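Local coordinates for protein O-succinylhomoserine sulfhydrylase (Mycobacterium tuberculosis, PDB 3NDN) that probably catalyses the formation of L-homocysteine from O-succinyl-L-homoserine and hydrogen sulfide, with pyridoxal 5'-phosphate as its cofactor, at residues 100-103 with 107-110; 132-137 with 148-153; 173-178 with 203-208; 306-311 with 317-322; 346-349 with 355-358. One frame throughout, in Å; residues are numbered along the deposited sequence.

Contact 1 (100-103 with 107-110)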
# COMPACT_ATOMS: atom_id res chain seq x y z
N PHE A 100 -9.18 6.49 20.87
CA PHE A 100 -8.95 5.09 20.47
C PHE A 100 -9.51 4.85 19.06
O PHE A 100 -10.68 5.14 18.81
CB PHE A 100 -9.62 4.11 21.46
CG PHE A 100 -8.82 2.83 21.67
CD1 PHE A 100 -8.27 2.52 22.91
CD2 PHE A 100 -8.59 1.95 20.60
CE1 PHE A 100 -7.51 1.36 23.11
CE2 PHE A 100 -7.83 0.78 20.79
CZ PHE A 100 -7.30 0.48 22.04
N ALA A 101 -8.67 4.35 18.15
CA ALA A 101 -9.05 4.10 16.75
C ALA A 101 -9.77 2.76 16.58
O ALA A 101 -9.47 1.81 17.30
CB ALA A 101 -7.79 4.14 15.83
N THR A 102 -10.69 2.68 15.60
CA THR A 102 -11.49 1.44 15.32
C THR A 102 -11.53 1.08 13.82
O THR A 102 -11.08 1.87 12.98
CB THR A 102 -12.95 1.60 15.81
OG1 THR A 102 -13.62 2.55 14.99
CG2 THR A 102 -13.05 2.04 17.29
N ALA A 103 -12.08 -0.10 13.47
CA ALA A 103 -12.11 -0.59 12.07
C ALA A 103 -13.11 0.17 11.17
O ALA A 103 -12.99 0.16 9.94
CB ALA A 103 -12.43 -2.12 12.03
N ALA A 107 -18.23 0.39 14.25
CA ALA A 107 -17.41 -0.17 15.33
C ALA A 107 -17.22 0.83 16.47
O ALA A 107 -17.29 0.43 17.64
CB ALA A 107 -16.08 -0.66 14.80
N ALA A 108 -17.00 2.12 16.15
CA ALA A 108 -16.93 3.17 17.18
C ALA A 108 -18.26 3.33 17.94
O ALA A 108 -18.26 3.42 19.15
CB ALA A 108 -16.47 4.53 16.59
N VAL A 109 -19.38 3.38 17.20
CA VAL A 109 -20.71 3.49 17.80
C VAL A 109 -21.04 2.32 18.74
O VAL A 109 -21.44 2.55 19.90
CB VAL A 109 -21.83 3.64 16.71
CG1 VAL A 109 -23.22 3.63 17.36
CG2 VAL A 109 -21.62 4.89 15.89
N PHE A 110 -20.87 1.08 18.26
CA PHE A 110 -21.21 -0.10 19.07
C PHE A 110 -20.30 -0.23 20.30
O PHE A 110 -20.78 -0.45 21.42
CB PHE A 110 -21.21 -1.42 18.24
CG PHE A 110 -21.36 -2.64 19.09
CD1 PHE A 110 -22.61 -3.00 19.61
CD2 PHE A 110 -20.24 -3.39 19.46
CE1 PHE A 110 -22.76 -4.11 20.44
CE2 PHE A 110 -20.36 -4.50 20.29
CZ PHE A 110 -21.62 -4.87 20.79

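Contact 2 (132-137 with 148-153)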
# COMPACT_ATOMS: atom_id res chain seq x y z
N SER A 132 -28.04 1.67 10.51
CA SER A 132 -27.28 0.76 11.38
C SER A 132 -27.20 1.21 12.85
O SER A 132 -27.20 0.36 13.75
CB SER A 132 -25.88 0.51 10.81
OG SER A 132 -25.92 -0.31 9.66
N CYS A 133 -27.11 2.52 13.10
CA CYS A 133 -27.18 3.02 14.49
C CYS A 133 -28.52 2.68 15.18
O CYS A 133 -28.54 2.33 16.37
CB CYS A 133 -26.91 4.53 14.57
SG CYS A 133 -25.25 5.04 14.04
N PHE A 134 -29.63 2.78 14.43
CA PHE A 134 -30.95 2.42 14.95
C PHE A 134 -31.02 0.92 15.29
O PHE A 134 -31.53 0.55 16.35
CB PHE A 134 -32.10 2.84 13.99
CG PHE A 134 -33.49 2.57 14.53
CD1 PHE A 134 -34.11 3.48 15.40
CD2 PHE A 134 -34.19 1.41 14.18
CE1 PHE A 134 -35.40 3.24 15.91
CE2 PHE A 134 -35.48 1.15 14.69
CZ PHE A 134 -36.08 2.07 15.55
N VAL A 135 -30.48 0.08 14.41
CA VAL A 135 -30.46 -1.38 14.62
C VAL A 135 -29.67 -1.74 15.89
O VAL A 135 -30.09 -2.61 16.66
CB VAL A 135 -29.89 -2.17 13.40
CG1 VAL A 135 -29.72 -3.65 13.73
CG2 VAL A 135 -30.77 -1.99 12.17
N VAL A 136 -28.54 -1.06 16.11
CA VAL A 136 -27.72 -1.24 17.31
C VAL A 136 -28.53 -0.89 18.58
O VAL A 136 -28.51 -1.64 19.56
CB VAL A 136 -26.40 -0.38 17.26
CG1 VAL A 136 -25.76 -0.25 18.64
CG2 VAL A 136 -25.38 -0.97 16.28
N CYS A 137 -29.26 0.23 18.55
CA CYS A 137 -29.98 0.72 19.74
C CYS A 137 -31.30 -0.04 20.02
O CYS A 137 -31.68 -0.23 21.18
CB CYS A 137 -30.24 2.22 19.63
SG CYS A 137 -28.75 3.32 19.70
N THR A 148 -33.71 0.21 26.33
CA THR A 148 -33.65 1.36 25.42
C THR A 148 -35.01 2.06 25.31
O THR A 148 -36.02 1.41 25.05
CB THR A 148 -33.14 0.93 24.01
OG1 THR A 148 -31.86 0.31 24.13
CG2 THR A 148 -33.05 2.12 23.06
N VAL A 149 -35.00 3.38 25.52
CA VAL A 149 -36.15 4.25 25.33
C VAL A 149 -35.88 5.30 24.25
O VAL A 149 -34.87 6.01 24.31
CB VAL A 149 -36.53 4.96 26.66
CG1 VAL A 149 -37.77 5.82 26.49
CG2 VAL A 149 -36.74 3.93 27.78
N PHE A 150 -36.79 5.42 23.28
CA PHE A 150 -36.64 6.38 22.18
C PHE A 150 -37.47 7.65 22.41
O PHE A 150 -38.53 7.59 23.01
CB PHE A 150 -37.02 5.74 20.83
CG PHE A 150 -35.98 4.78 20.29
CD1 PHE A 150 -34.79 5.26 19.73
CD2 PHE A 150 -36.20 3.40 20.32
CE1 PHE A 150 -33.82 4.38 19.23
CE2 PHE A 150 -35.23 2.51 19.82
CZ PHE A 150 -34.04 3.01 19.26
N VAL A 151 -36.93 8.79 21.97
CA VAL A 151 -37.63 10.08 21.99
C VAL A 151 -37.51 10.78 20.64
O VAL A 151 -36.61 10.45 19.84
CB VAL A 151 -37.08 11.05 23.08
CG1 VAL A 151 -37.26 10.48 24.48
CG2 VAL A 151 -35.61 11.41 22.81
N ASP A 152 -38.39 11.74 20.36
CA ASP A 152 -38.21 12.62 19.20
C ASP A 152 -37.16 13.67 19.55
O ASP A 152 -37.36 14.49 20.45
CB ASP A 152 -39.52 13.29 18.78
CG ASP A 152 -40.58 12.30 18.31
OD1 ASP A 152 -40.26 11.31 17.62
OD2 ASP A 152 -41.77 12.54 18.63
N GLY A 153 -36.04 13.64 18.82
CA GLY A 153 -34.86 14.46 19.13
C GLY A 153 -35.07 15.96 19.30
O GLY A 153 -34.37 16.59 20.10

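Contact 3 (173-178 with 203-208)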
# COMPACT_ATOMS: atom_id res chain seq x y z
N GLU A 173 -27.64 11.97 16.90
CA GLU A 173 -26.93 12.66 15.80
C GLU A 173 -27.59 14.03 15.58
O GLU A 173 -28.81 14.15 15.73
CB GLU A 173 -27.06 11.89 14.48
CG GLU A 173 -26.53 10.45 14.47
CD GLU A 173 -27.11 9.61 13.32
OE1 GLU A 173 -27.49 10.19 12.26
OE2 GLU A 173 -27.21 8.37 13.48
N THR A 174 -26.78 15.04 15.21
CA THR A 174 -27.32 16.35 14.79
C THR A 174 -26.35 17.07 13.83
O THR A 174 -25.15 17.12 14.10
CB THR A 174 -27.71 17.28 16.00
OG1 THR A 174 -28.33 18.48 15.52
CG2 THR A 174 -26.50 17.64 16.87
N PRO A 175 -26.85 17.55 12.68
CA PRO A 175 -28.20 17.36 12.10
C PRO A 175 -28.49 15.88 11.78
O PRO A 175 -27.54 15.09 11.71
CB PRO A 175 -28.15 18.16 10.80
CG PRO A 175 -26.99 19.14 10.96
CD PRO A 175 -25.99 18.38 11.81
N SER A 176 -29.76 15.53 11.57
CA SER A 176 -30.17 14.17 11.16
C SER A 176 -30.08 14.00 9.64
O SER A 176 -29.90 14.98 8.92
CB SER A 176 -31.58 13.81 11.65
OG SER A 176 -32.60 14.48 10.89
N ASN A 177 -30.19 12.77 9.17
CA ASN A 177 -30.05 12.48 7.74
C ASN A 177 -31.18 11.55 7.31
O ASN A 177 -31.31 10.45 7.84
CB ASN A 177 -28.67 11.87 7.48
CG ASN A 177 -28.56 11.20 6.12
OD1 ASN A 177 -29.03 11.72 5.11
ND2 ASN A 177 -27.91 10.04 6.10
N PRO A 178 -31.98 11.95 6.30
CA PRO A 178 -31.81 13.07 5.37
C PRO A 178 -32.57 14.36 5.64
O PRO A 178 -32.34 15.34 4.94
CB PRO A 178 -32.32 12.47 4.06
CG PRO A 178 -33.46 11.58 4.51
CD PRO A 178 -33.09 11.07 5.88
N ASN A 203 -20.94 12.84 15.46
CA ASN A 203 -20.69 14.14 14.82
C ASN A 203 -20.26 14.06 13.34
O ASN A 203 -19.59 14.96 12.83
CB ASN A 203 -19.61 14.92 15.63
CG ASN A 203 -19.64 16.42 15.36
OD1 ASN A 203 -20.71 17.01 15.19
ND2 ASN A 203 -18.47 17.05 15.32
N VAL A 204 -20.70 13.00 12.65
CA VAL A 204 -20.26 12.70 11.27
C VAL A 204 -20.72 13.74 10.22
O VAL A 204 -19.91 14.17 9.38
CB VAL A 204 -20.64 11.25 10.84
CG1 VAL A 204 -20.15 10.95 9.42
CG2 VAL A 204 -20.02 10.23 11.81
N PHE A 205 -21.99 14.13 10.27
CA PHE A 205 -22.58 15.15 9.38
C PHE A 205 -21.83 16.49 9.41
O PHE A 205 -21.52 17.07 8.36
CB PHE A 205 -24.05 15.35 9.79
CG PHE A 205 -24.91 16.05 8.75
CD1 PHE A 205 -25.72 15.31 7.89
CD2 PHE A 205 -24.94 17.45 8.66
CE1 PHE A 205 -26.54 15.94 6.95
CE2 PHE A 205 -25.76 18.10 7.72
CZ PHE A 205 -26.56 17.33 6.86
N ALA A 206 -21.50 16.97 10.61
CA ALA A 206 -20.89 18.30 10.78
C ALA A 206 -19.36 18.38 10.64
O ALA A 206 -18.84 19.42 10.20
CB ALA A 206 -21.32 18.88 12.13
N THR A 207 -18.65 17.31 11.01
CA THR A 207 -17.17 17.29 11.16
C THR A 207 -16.71 18.18 12.34
O THR A 207 -17.45 19.09 12.75
CB THR A 207 -16.40 17.73 9.86
OG1 THR A 207 -16.26 19.16 9.85
CG2 THR A 207 -17.11 17.26 8.58
N PRO A 208 -15.50 17.93 12.87
CA PRO A 208 -14.95 18.76 13.97
C PRO A 208 -14.68 20.22 13.57
O PRO A 208 -14.39 21.07 14.43
CB PRO A 208 -13.63 18.06 14.35
CG PRO A 208 -13.37 17.05 13.29
CD PRO A 208 -14.67 16.73 12.62
O HOH W 1 -23.00 15.98 12.94

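Contact 4 (306-311 with 317-322)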
# COMPACT_ATOMS: atom_id res chain seq x y z
N TYR A 306 -31.47 22.77 4.55
CA TYR A 306 -30.04 23.04 4.75
C TYR A 306 -29.97 23.98 5.96
O TYR A 306 -30.67 25.00 5.98
CB TYR A 306 -29.41 23.70 3.51
CG TYR A 306 -27.89 23.91 3.60
CD1 TYR A 306 -27.00 22.82 3.56
CD2 TYR A 306 -27.34 25.20 3.71
CE1 TYR A 306 -25.61 23.00 3.65
CE2 TYR A 306 -25.95 25.40 3.78
CZ TYR A 306 -25.10 24.30 3.76
OH TYR A 306 -23.73 24.50 3.87
N PRO A 307 -29.16 23.63 6.99
CA PRO A 307 -29.19 24.34 8.29
C PRO A 307 -28.81 25.83 8.26
O PRO A 307 -29.21 26.56 9.16
CB PRO A 307 -28.15 23.56 9.13
CG PRO A 307 -28.13 22.21 8.51
CD PRO A 307 -28.20 22.51 7.02
N TYR A 308 -28.04 26.27 7.25
CA TYR A 308 -27.63 27.68 7.15
C TYR A 308 -28.46 28.48 6.12
O TYR A 308 -28.11 29.60 5.74
CB TYR A 308 -26.11 27.80 6.91
CG TYR A 308 -25.30 28.22 8.15
CD1 TYR A 308 -24.39 29.27 8.07
CD2 TYR A 308 -25.49 27.60 9.39
CE1 TYR A 308 -23.67 29.69 9.18
CE2 TYR A 308 -24.74 28.01 10.53
CZ TYR A 308 -23.85 29.06 10.40
OH TYR A 308 -23.10 29.50 11.48
N LEU A 309 -29.56 27.87 5.67
CA LEU A 309 -30.61 28.58 4.92
C LEU A 309 -31.61 29.20 5.91
O LEU A 309 -32.16 28.48 6.75
CB LEU A 309 -31.30 27.59 3.97
CG LEU A 309 -32.02 28.05 2.71
CD1 LEU A 309 -31.11 28.88 1.79
CD2 LEU A 309 -32.61 26.83 1.97
N PRO A 310 -31.84 30.54 5.84
CA PRO A 310 -32.68 31.23 6.85
C PRO A 310 -34.11 30.70 7.05
O PRO A 310 -34.68 30.85 8.13
CB PRO A 310 -32.69 32.69 6.37
CG PRO A 310 -31.38 32.83 5.63
CD PRO A 310 -31.20 31.51 4.93
N SER A 311 -34.66 30.04 6.03
CA SER A 311 -35.96 29.37 6.11
C SER A 311 -36.01 28.04 6.89
O SER A 311 -37.10 27.48 7.08
CB SER A 311 -36.50 29.13 4.70
OG SER A 311 -35.61 28.31 3.98
N LEU A 317 -31.16 27.94 16.19
CA LEU A 317 -30.38 26.89 16.87
C LEU A 317 -29.13 26.49 16.06
O LEU A 317 -28.06 26.28 16.63
CB LEU A 317 -31.24 25.66 17.19
CG LEU A 317 -30.51 24.42 17.75
CD1 LEU A 317 -29.77 24.73 19.06
CD2 LEU A 317 -31.47 23.24 17.93
N ALA A 318 -29.28 26.35 14.75
CA ALA A 318 -28.14 26.08 13.85
C ALA A 318 -27.03 27.14 13.99
O ALA A 318 -25.83 26.80 14.08
CB ALA A 318 -28.60 25.97 12.41
N LYS A 319 -27.44 28.41 14.05
CA LYS A 319 -26.48 29.53 14.21
C LYS A 319 -25.82 29.55 15.60
O LYS A 319 -24.70 30.02 15.74
CB LYS A 319 -27.14 30.89 13.91
CG LYS A 319 -27.58 31.13 12.44
CD LYS A 319 -26.41 31.37 11.47
CE LYS A 319 -25.85 32.79 11.55
NZ LYS A 319 -24.77 33.01 10.54
N ARG A 320 -26.53 29.03 16.61
CA ARG A 320 -26.02 28.95 17.98
C ARG A 320 -24.92 27.90 18.16
O ARG A 320 -23.94 28.15 18.85
CB ARG A 320 -27.16 28.61 18.97
CG ARG A 320 -27.90 29.77 19.55
CD ARG A 320 -28.42 29.47 20.98
NE ARG A 320 -29.31 28.31 21.11
CZ ARG A 320 -30.60 28.27 20.75
NH1 ARG A 320 -31.17 29.32 20.18
NH2 ARG A 320 -31.31 27.17 20.94
N GLN A 321 -25.07 26.73 17.53
CA GLN A 321 -24.16 25.59 17.80
C GLN A 321 -23.28 25.11 16.61
O GLN A 321 -22.39 24.27 16.81
CB GLN A 321 -24.91 24.41 18.45
CG GLN A 321 -25.86 23.63 17.55
CD GLN A 321 -26.66 22.56 18.30
OE1 GLN A 321 -26.80 22.61 19.52
NE2 GLN A 321 -27.19 21.59 17.56
N MET A 322 -23.56 25.61 15.40
CA MET A 322 -22.75 25.28 14.21
C MET A 322 -22.14 26.55 13.58
O MET A 322 -22.74 27.62 13.65
CB MET A 322 -23.60 24.58 13.15
CG MET A 322 -24.45 23.41 13.63
SD MET A 322 -25.50 22.71 12.31
CE MET A 322 -24.28 21.80 11.33

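Contact 5 (346-349 with 355-358)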
# COMPACT_ATOMS: atom_id res chain seq x y z
N GLU A 346 -36.45 10.24 -12.94
CA GLU A 346 -36.13 10.95 -14.18
C GLU A 346 -34.97 11.94 -13.99
O GLU A 346 -34.09 12.06 -14.85
CB GLU A 346 -37.38 11.69 -14.70
CG GLU A 346 -37.21 12.28 -16.09
CD GLU A 346 -38.41 13.12 -16.56
OE1 GLU A 346 -39.16 13.67 -15.72
OE2 GLU A 346 -38.58 13.23 -17.80
N VAL A 347 -34.98 12.63 -12.85
CA VAL A 347 -33.96 13.64 -12.52
C VAL A 347 -32.60 12.98 -12.27
O VAL A 347 -31.57 13.42 -12.81
CB VAL A 347 -34.40 14.51 -11.29
CG1 VAL A 347 -33.29 15.45 -10.83
CG2 VAL A 347 -35.68 15.32 -11.61
N LEU A 348 -32.59 11.92 -11.47
CA LEU A 348 -31.34 11.19 -11.21
C LEU A 348 -30.73 10.64 -12.51
O LEU A 348 -29.52 10.73 -12.71
CB LEU A 348 -31.54 10.08 -10.19
CG LEU A 348 -31.25 10.40 -8.72
CD1 LEU A 348 -32.13 11.52 -8.18
CD2 LEU A 348 -31.45 9.13 -7.91
N ASP A 349 -31.59 10.13 -13.39
CA ASP A 349 -31.14 9.50 -14.63
C ASP A 349 -30.62 10.50 -15.69
O ASP A 349 -29.96 10.10 -16.64
CB ASP A 349 -32.24 8.60 -15.22
CG ASP A 349 -32.49 7.33 -14.40
OD1 ASP A 349 -31.64 6.93 -13.55
OD2 ASP A 349 -33.54 6.70 -14.61
N ASP A 355 -22.45 11.45 -9.84
CA ASP A 355 -22.71 9.99 -9.83
C ASP A 355 -23.90 9.62 -8.93
O ASP A 355 -24.09 10.24 -7.89
CB ASP A 355 -21.49 9.19 -9.28
CG ASP A 355 -20.24 9.26 -10.17
OD1 ASP A 355 -20.31 8.95 -11.39
OD2 ASP A 355 -19.15 9.58 -9.63
N ILE A 356 -24.65 8.58 -9.31
CA ILE A 356 -25.72 8.00 -8.44
C ILE A 356 -25.06 7.03 -7.43
O ILE A 356 -24.49 6.03 -7.83
CB ILE A 356 -26.82 7.24 -9.28
CG1 ILE A 356 -27.48 8.17 -10.29
CG2 ILE A 356 -27.89 6.58 -8.38
CD1 ILE A 356 -28.32 7.45 -11.37
N SER A 357 -25.14 7.36 -6.13
CA SER A 357 -24.43 6.62 -5.06
C SER A 357 -24.93 7.05 -3.68
O SER A 357 -25.29 8.22 -3.50
CB SER A 357 -22.92 6.85 -5.15
OG SER A 357 -22.18 6.04 -4.24
N ASN A 358 -24.91 6.14 -2.71
CA ASN A 358 -25.43 6.41 -1.36
C ASN A 358 -24.43 6.98 -0.32
O ASN A 358 -24.81 7.24 0.84
CB ASN A 358 -26.09 5.15 -0.81
CG ASN A 358 -26.98 5.44 0.39
OD1 ASN A 358 -28.01 6.13 0.28
ND2 ASN A 358 -26.60 4.91 1.55

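Contact 1 (100-103 with 107-110)
Thr102, the last residue of strand 98-102, turns its side chain onto the first part of helix 105-114, where Ala107 and Ala108 receive it. The backbones come near, with Thr102 CA and Ala108 CA 6.0 Å apart, and the small alanines make that possible: each carries only a methyl group, that of Ala107 pointing at the strand. The branched threonine meets both. Its CB lies 4.0 Å from Ala107 CB, CG2 rests beside the backbone of Ala108, 4.0 Å from its CA, and OG1 approaches the methyl of Ala108, with OG1 to CB at 3.8 Å. The first torsion settles which branch goes where. OG1 stands between the backbone N and the carbonyl carbon (chi1 69°), while CG2 is anti to that carbonyl carbon. The hydroxyl is not spent on the helix: its separation from Ala108 N is 3.6 Å with no hydrogen bond, and it bonds instead to the carbonyl oxygen of Ser104 in the intervening turn. Threonine therefore serves twice, its carbons filling the apolar seam and its oxygen tying down the tight connection. Ala103 adds a looser touch, its N facing Ala107 CB at 4.3 Å. In fold type I enzymes such as this family, the cofactor phosphate typically lies near this strand-to-helix turn. Strand 98-102 is, within the chain, an outer strand of the large sheet and runs antiparallel to strand 238-242, whose Ile240 touches Thr102 and Ala108; Met255 of helix 244-258 also packs on Thr102, and Gly259 of a second subunit meets Ala103 and Ala107.

Contact 2 (132-137 with 148-153)
Phe150, on strand 147-151, pushes its ring toward helix 131-143 and meets Phe134 and Cys137 there. Both are reached by the far end of the ring: Phe150 CZ is 3.6 Å from Phe134 CE1 and 3.9 Å from Cys137 CB. The two phenyl planes are nearly parallel, at 26°, but are slid so far apart, with ring centroids separated by 5.0 Å, that the rings barely overlap, CE1 of Phe134 lying over the rim of one Phe150 face. Phe134 gets there by setting CG anti to its backbone N (chi1 -176°), which swings the ring toward the strand although its CB does not point that way. This is the return half of a beta-alpha-beta crossover: strand 122-126 leads into helix 131-143, which packs on the sheet before the chain re-enters it as the parallel neighbour 147-151. Cys137, small enough to sit close to the sheet, also touches Leu123 on the first of those strands. Its carbonyl oxygen takes a hydrogen bond from Thr148 OG1 (3.0 Å from Cys137 O), the donor lying in the carbonyl plane at a C=O...OG1 angle of 156°. The methyl CG2 of the same threonine lies 3.9 Å above the Phe150 ring plane, on the face opposite Phe134.

Contact 3 (173-178 with 203-208)
Pro175 and Phe205 mark the closest approach of two irregular backbones, their CA atoms 6.6 Å apart. A cis peptide bond precedes Pro175 and another precedes Pro178, bending 173-178 sharply, while residues 204-206 have helical angles without regular helical bonds. The segments follow the neighbouring parallel strands 169-173 and 198-202, at the C-terminal ends of those strands, the side on which fold type I enzymes hold pyridoxal phosphate. In Phe205, chi1 of -163° carries the ring away from its own N and over the first loop. Pro175, crossing it at about a right angle, offers the compact apolar surface that a phenyl face accepts. Its CD comes 3.4 Å from Phe205 CD2, and CB makes a CH-pi contact, 4.1 Å from the ring centroid and 21° off the normal, so that CB lies over the face, displaced toward its rim. Ser176 contributes backbone, its O approaching Phe205 CE1 at 4.0 Å, while its hydroxyl bonds to Ser181 N. Asn177 OD1 is held by a hydrogen bond from Arg394. Beside the apolar pair the loops are joined by a water: it accepts a hydrogen bond from Ala206 N at 2.9 Å, hydrogen-bonds to Thr174 O at 2.7 Å, and makes a weak bond to Asn203 OD1 at 3.4 Å.

Contact 4 (306-311 with 317-322)
Pro307 and Ala318 bring a type I beta turn, Tyr306 to Leu309, against the end of helix 315-321, with their CA atoms 5.9 Å apart. Proline suits the second position of such a turn, since its ring already holds phi near the required value, and here its CB also packs on Ala318 CB at 4.1 Å and on Met322 SD at 4.2 Å. The methyl group of Ala318 is short enough for Pro307 O to come within 3.4 Å of its CB. Tyr308, the next residue, reaches across to the helix end. With chi1 at -104°, away from a staggered position, its ring extends over to where the chain leaves the helix. There its hydroxyl donates a hydrogen bond to Met322 O, OH to O 2.9 Å, arriving 35° out of the carbonyl plane. Lys319 covers one face of the ring. Its chain bends at both chi2 and chi3 and crosses the tyrosine at about a right angle, so that CD makes a CH-pi contact, 4.0 Å from the ring centroid and offset toward the hydroxyl end; NZ continues to 3.8 Å from Tyr308 CE1. A long lysine can thus cover an aromatic face with methylenes while the residue as a whole remains exposed. The turn lies in the loop between strand 301-305, at one margin of the smaller sheet, and this helix. Chemically the contact is uneven: the phenol supplies one good bond to a carbonyl past the last helical turn, and the nearby ammonium may make the hydroxyl a slightly stronger donor, whereas Pro307 O is buried against a methyl group with no polar partner.

Contact 5 (346-349 with 355-358)
Asp349 OD1 accepts a hydrogen bond from the backbone N of Ala59 of a second subunit, and on its own chain it lies 4.0 Å from the terminal methyl CD1 of Ile356. That methyl makes most of the contact. It also meets Leu348 O at 3.7 Å and Leu348 CB at 4.3 Å, ending against the last turns of helix 340-350 with no hydrogen bond between the two segments. Isoleucine is well shaped for this: CG1 is set anti to the carbonyl carbon (chi1 -59°) and the chain then runs on extended (chi2 167°), a slender arm that bridges backbones whose nearest CA atoms, Leu348 and Ile356, are 7.0 Å apart. Leu348 meets the arm with CB and its carbonyl oxygen, and its side chain also packs on Val367 and His369. The aspartate belongs at the margin, where its carboxylate can turn to the partner subunit. The arrangement is a helix returning through a short loop to the edge of the small C-terminal sheet. Strand 355-356 lies outermost within the chain, parallel to strand 366-368, and the backbone of Ile356 forms hydrogen bonds to the second subunit; Asp355, next to it, makes salt bridges to Arg33 and Arg38 of a third.

Overall arrangement
Contacts 1 to 4 form a touching series through the subunit. Val109 CG2 of contact 1 lies 4.1 Å from Cys133 SG of contact 2, whose sulfur is in turn 3.9 Å from Glu173 OE2 of contact 3; Pro175 CG there packs 3.8 Å from Met322 CE of contact 4. Contacts 1 to 3 belong to the large sheet and its connections, as in other fold type I enzymes probably the framework around the cofactor, which the enzyme binds covalently, predicted to be through Lys227. Contacts 4 and 5 lie on the smaller sheet's side, with centres about 27 Å apart. Contact 5 stands separate, its nearest atoms about 7 Å from contact 3; like contacts 1 and 2, it touches the second subunit of the tetramer.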